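Local coordinates for uncharacterized protein HtdX (Mycobacterium tuberculosis, PDB 4OOB) that catalyses the reversible hydration of trans-2-enoyl-CoA to (3R)-3-hydroxyacyl-CoA, with a preference for C8 to C12 acyl chains, at residues Arg97-Val108 with Val122-Leu133. Residues are numbered along the deposited sequence; the frame is centred on the assembly and turned at random.
Sequences REHRRGLLVDLV and VTTFLHQQRTSL
Strands 102-108 and 122-128 form the open end of an antiparallel hairpin in the double hotdog sheet, joined by paired backbone bonds at Leu103-His127, Val105-Phe125 and Leu107-Thr123. On the face bearing Asp106 and Thr124, a short hydroxyl-carboxylate bond runs from Thr124 OG1 to Asp106 OD1 (2.5 Å). Arg97 NH1 makes a salt bridge to the same OD1 (3.0 Å), from the opposite side of the carboxylate plane, and also bonds Asn95 O. With Asn95 ND2 on OD2, these donors together probably help keep the buried aspartate ionised. Further along this face, Leu126 CD1 packs on Leu104 CD2 (3.6 Å) and touches His99 CB, while its CD2 lies over a face of the Arg101 guanidinium; CG anti to the backbone N (chi1 178°) sets the branch point, and chi2 (72°) directs the two methyls. On the other face Leu107 CD2 meets the edge of the Phe125 ring (3.9 Å). Gly102 suits its place because a CB would collide with His127 O and, at phi 160°, with the preceding carbonyl O. Beyond it, Thr131 OG1 donates to His99 O (2.6 Å) and accepts from Leu133 N, an ST turn, and the Glu98 carboxylate takes Ser132 OG (2.6 Å) on OE1 and Ser132 N on OE2. Strand 86-99 flanks 102-113, strand 69-77 flanks 116-128, and helix 43-57 packs against Leu107, Thr123 and Phe125.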
loop_
_atom_site.group_PDB
_atom_site.type_symbol
_atom_site.label_atom_id
_atom_site.label_comp_id
_atom_site.label_asym_id
_atom_site.label_seq_id
_atom_site.Cartn_x
_atom_site.Cartn_y
_atom_site.Cartn_z
ATOM N N ARG A 97 2.528 19.099 2.522
ATOM C CA ARG A 97 1.503 19.997 3.015
ATOM C C ARG A 97 0.933 19.520 4.342
ATOM O O ARG A 97 1.083 18.334 4.751
ATOM C CB ARG A 97 0.404 20.243 1.966
ATOM C CG ARG A 97 -0.562 19.098 1.670
ATOM C CD ARG A 97 0.055 18.172 0.662
ATOM N NE ARG A 97 -0.808 17.103 0.181
ATOM C CZ ARG A 97 -0.360 15.941 -0.295
ATOM N NH1 ARG A 97 0.947 15.601 -0.368
ATOM N NH2 ARG A 97 -1.239 15.079 -0.669
ATOM N N GLU A 98 0.279 20.479 4.986
ATOM C CA GLU A 98 -0.198 20.359 6.326
ATOM C C GLU A 98 -1.506 19.643 6.333
ATOM O O GLU A 98 -2.262 19.731 5.413
ATOM C CB GLU A 98 -0.356 21.743 6.965
ATOM C CG GLU A 98 0.873 22.273 7.704
ATOM C CD GLU A 98 0.527 23.485 8.564
ATOM O OE1 GLU A 98 -0.396 24.201 8.230
ATOM O OE2 GLU A 98 1.188 23.730 9.587
ATOM N N HIS A 99 -1.747 18.900 7.381
ATOM C CA HIS A 99 -2.974 18.184 7.595
ATOM C C HIS A 99 -3.215 18.362 9.111
ATOM O O HIS A 99 -2.345 18.799 9.833
ATOM C CB HIS A 99 -2.785 16.743 7.153
ATOM C CG HIS A 99 -3.931 15.842 7.463
ATOM N ND1 HIS A 99 -4.764 15.336 6.485
ATOM C CD2 HIS A 99 -4.368 15.321 8.629
ATOM C CE1 HIS A 99 -5.676 14.552 7.031
ATOM N NE2 HIS A 99 -5.461 14.534 8.336
ATOM N N ARG A 100 -4.415 18.101 9.558
ATOM C CA ARG A 100 -4.785 18.231 10.941
ATOM C C ARG A 100 -3.907 17.363 11.916
ATOM O O ARG A 100 -3.707 17.719 13.105
ATOM C CB ARG A 100 -6.249 17.821 11.039
ATOM C CG ARG A 100 -6.871 17.953 12.422
ATOM C CD ARG A 100 -8.322 17.499 12.362
ATOM N NE ARG A 100 -8.893 17.360 13.690
ATOM C CZ ARG A 100 -8.932 16.242 14.402
ATOM N NH1 ARG A 100 -8.451 15.079 13.941
ATOM N NH2 ARG A 100 -9.464 16.305 15.605
ATOM N N ARG A 101 -3.405 16.242 11.399
ATOM C CA ARG A 101 -2.771 15.228 12.178
ATOM C C ARG A 101 -1.335 15.065 11.771
ATOM O O ARG A 101 -0.630 14.221 12.314
ATOM C CB ARG A 101 -3.570 13.920 12.072
ATOM C CG ARG A 101 -4.757 13.958 13.022
ATOM C CD ARG A 101 -5.815 12.915 12.794
ATOM N NE ARG A 101 -5.276 11.602 12.589
ATOM C CZ ARG A 101 -5.511 10.822 11.529
ATOM N NH1 ARG A 101 -6.330 11.205 10.552
ATOM N NH2 ARG A 101 -4.943 9.615 11.475
ATOM N N GLY A 102 -0.897 15.884 10.826
ATOM C CA GLY A 102 0.521 15.966 10.493
ATOM C C GLY A 102 0.820 16.539 9.134
ATOM O O GLY A 102 0.051 17.359 8.612
ATOM N N LEU A 103 1.914 16.067 8.556
ATOM C CA LEU A 103 2.463 16.568 7.323
ATOM C C LEU A 103 2.419 15.420 6.296
ATOM O O LEU A 103 2.964 14.344 6.517
ATOM C CB LEU A 103 3.882 17.064 7.556
ATOM C CG LEU A 103 4.313 18.544 7.510
ATOM C CD1 LEU A 103 3.208 19.585 7.716
ATOM C CD2 LEU A 103 5.488 18.826 8.429
ATOM N N LEU A 104 1.740 15.685 5.186
ATOM C CA LEU A 104 1.630 14.759 4.102
ATOM C C LEU A 104 2.760 15.091 3.148
ATOM O O LEU A 104 3.057 16.270 2.913
ATOM C CB LEU A 104 0.281 14.896 3.344
ATOM C CG LEU A 104 -1.005 14.780 4.156
ATOM C CD1 LEU A 104 -2.198 15.382 3.406
ATOM C CD2 LEU A 104 -1.309 13.308 4.460
ATOM N N VAL A 105 3.319 14.040 2.565
ATOM C CA VAL A 105 4.254 14.171 1.461
ATOM C C VAL A 105 3.954 13.109 0.418
ATOM O O VAL A 105 3.555 11.991 0.758
ATOM C CB VAL A 105 5.696 14.007 1.938
ATOM C CG1 VAL A 105 5.896 12.624 2.579
ATOM C CG2 VAL A 105 6.638 14.206 0.774
ATOM N N ASP A 106 4.178 13.436 -0.839
ATOM C CA ASP A 106 4.014 12.490 -1.903
ATOM C C ASP A 106 5.345 11.890 -2.312
ATOM O O ASP A 106 6.329 12.600 -2.523
ATOM C CB ASP A 106 3.402 13.159 -3.122
ATOM C CG ASP A 106 1.929 13.533 -2.961
ATOM O OD1 ASP A 106 1.185 13.081 -2.038
ATOM O OD2 ASP A 106 1.523 14.333 -3.815
ATOM N N LEU A 107 5.358 10.562 -2.463
ATOM C CA LEU A 107 6.560 9.810 -2.911
ATOM C C LEU A 107 6.244 9.188 -4.246
ATOM O O LEU A 107 5.361 8.366 -4.334
ATOM C CB LEU A 107 6.888 8.725 -1.909
ATOM C CG LEU A 107 7.738 9.065 -0.678
ATOM C CD1 LEU A 107 7.991 10.525 -0.507
ATOM C CD2 LEU A 107 7.171 8.479 0.600
ATOM N N VAL A 108 6.921 9.657 -5.295
ATOM C CA VAL A 108 6.482 9.410 -6.667
ATOM C C VAL A 108 7.557 8.497 -7.238
ATOM O O VAL A 108 8.746 8.847 -7.235
ATOM C CB VAL A 108 6.343 10.756 -7.413
ATOM C CG1 VAL A 108 5.957 10.587 -8.863
ATOM C CG2 VAL A 108 5.318 11.657 -6.706
ATOM N N VAL A 122 2.161 7.040 -6.990
ATOM C CA VAL A 122 2.078 8.135 -6.044
ATOM C C VAL A 122 1.539 7.560 -4.705
ATOM O O VAL A 122 0.429 7.008 -4.604
ATOM C CB VAL A 122 1.193 9.296 -6.517
ATOM C CG1 VAL A 122 1.390 10.515 -5.614
ATOM C CG2 VAL A 122 1.488 9.697 -7.994
ATOM N N THR A 123 2.405 7.648 -3.707
ATOM C CA THR A 123 2.162 7.159 -2.408
ATOM C C THR A 123 2.183 8.406 -1.545
ATOM O O THR A 123 3.138 9.191 -1.597
ATOM C CB THR A 123 3.337 6.277 -1.936
ATOM O OG1 THR A 123 3.349 5.056 -2.688
ATOM C CG2 THR A 123 3.270 6.013 -0.397
ATOM N N THR A 124 1.185 8.541 -0.707
ATOM C CA THR A 124 1.137 9.632 0.183
ATOM C C THR A 124 1.174 9.078 1.584
ATOM O O THR A 124 0.316 8.300 1.983
ATOM C CB THR A 124 -0.150 10.431 -0.099
ATOM O OG1 THR A 124 -0.042 10.960 -1.413
ATOM C CG2 THR A 124 -0.311 11.570 0.813
ATOM N N PHE A 125 2.190 9.494 2.315
ATOM C CA PHE A 125 2.311 9.228 3.733
ATOM C C PHE A 125 2.027 10.494 4.559
ATOM O O PHE A 125 2.371 11.618 4.152
ATOM C CB PHE A 125 3.710 8.674 4.056
ATOM C CG PHE A 125 3.823 7.198 3.880
ATOM C CD1 PHE A 125 3.173 6.339 4.743
ATOM C CD2 PHE A 125 4.600 6.658 2.882
ATOM C CE1 PHE A 125 3.287 4.961 4.599
ATOM C CE2 PHE A 125 4.690 5.287 2.719
ATOM C CZ PHE A 125 4.018 4.440 3.558
ATOM N N LEU A 126 1.325 10.277 5.669
ATOM C CA LEU A 126 1.094 11.264 6.740
ATOM C C LEU A 126 2.107 10.971 7.848
ATOM O O LEU A 126 2.126 9.859 8.447
ATOM C CB LEU A 126 -0.335 11.166 7.323
ATOM C CG LEU A 126 -0.683 12.134 8.486
ATOM C CD1 LEU A 126 -0.827 13.570 8.013
ATOM C CD2 LEU A 126 -1.937 11.722 9.208
ATOM N N HIS A 127 3.002 11.928 8.050
ATOM C CA HIS A 127 3.927 11.882 9.159
ATOM C C HIS A 127 3.366 12.648 10.333
ATOM O O HIS A 127 3.315 13.873 10.333
ATOM C CB HIS A 127 5.257 12.436 8.721
ATOM C CG HIS A 127 5.891 11.619 7.638
ATOM N ND1 HIS A 127 6.384 10.349 7.859
ATOM C CD2 HIS A 127 6.114 11.884 6.332
ATOM C CE1 HIS A 127 6.885 9.870 6.739
ATOM N NE2 HIS A 127 6.728 10.778 5.797
ATOM N N GLN A 128 2.950 11.925 11.347
ATOM C CA GLN A 128 2.243 12.552 12.445
ATOM C C GLN A 128 3.082 13.601 13.171
ATOM O O GLN A 128 4.324 13.450 13.382
ATOM C CB GLN A 128 1.768 11.519 13.461
ATOM C CG GLN A 128 1.144 10.255 12.919
ATOM C CD GLN A 128 0.326 9.513 13.971
ATOM O OE1 GLN A 128 0.456 8.287 14.159
ATOM N NE2 GLN A 128 -0.474 10.254 14.693
ATOM N N GLN A 129 2.363 14.634 13.619
ATOM C CA GLN A 129 2.902 15.807 14.349
ATOM C C GLN A 129 1.805 16.858 14.417
ATOM O O GLN A 129 0.877 16.847 13.588
ATOM C CB GLN A 129 4.130 16.422 13.632
ATOM C CG GLN A 129 3.835 16.896 12.225
ATOM C CD GLN A 129 5.046 16.870 11.323
ATOM O OE1 GLN A 129 5.773 17.811 11.254
ATOM N NE2 GLN A 129 5.219 15.790 10.587
ATOM N N ARG A 130 1.927 17.796 15.345
ATOM C CA ARG A 130 1.022 18.971 15.381
ATOM C C ARG A 130 1.320 19.894 14.222
ATOM O O ARG A 130 2.470 20.141 13.925
ATOM C CB ARG A 130 1.176 19.807 16.674
ATOM C CG ARG A 130 -0.135 20.402 17.125
ATOM C CD ARG A 130 -0.043 21.372 18.302
ATOM N NE ARG A 130 0.386 22.586 17.689
ATOM C CZ ARG A 130 -0.362 23.602 17.331
ATOM N NH1 ARG A 130 -1.628 23.723 17.666
ATOM N NH2 ARG A 130 0.222 24.524 16.643
ATOM N N THR A 131 0.286 20.444 13.608
ATOM C CA THR A 131 0.432 21.511 12.611
ATOM C C THR A 131 -0.507 22.675 12.966
ATOM O O THR A 131 -1.377 22.528 13.818
ATOM C CB THR A 131 0.017 21.000 11.222
ATOM O OG1 THR A 131 -1.418 20.887 11.144
ATOM C CG2 THR A 131 0.662 19.630 10.922
ATOM N N SER A 132 -0.393 23.783 12.243
ATOM C CA SER A 132 -1.354 24.888 12.359
ATOM C C SER A 132 -2.794 24.522 11.975
ATOM O O SER A 132 -3.638 25.384 12.016
ATOM C CB SER A 132 -0.944 26.028 11.433
ATOM O OG SER A 132 -1.326 25.716 10.085
ATOM N N LEU A 133 -3.069 23.288 11.541
ATOM C CA LEU A 133 -4.427 22.861 11.210
ATOM C C LEU A 133 -4.967 21.955 12.318
ATOM O O LEU A 133 -6.086 21.468 12.222
ATOM C CB LEU A 133 -4.433 22.101 9.850
ATOM C CG LEU A 133 -4.890 22.717 8.533
ATOM C CD1 LEU A 133 -4.491 24.185 8.402
ATOM C CD2 LEU A 133 -4.391 21.919 7.320
#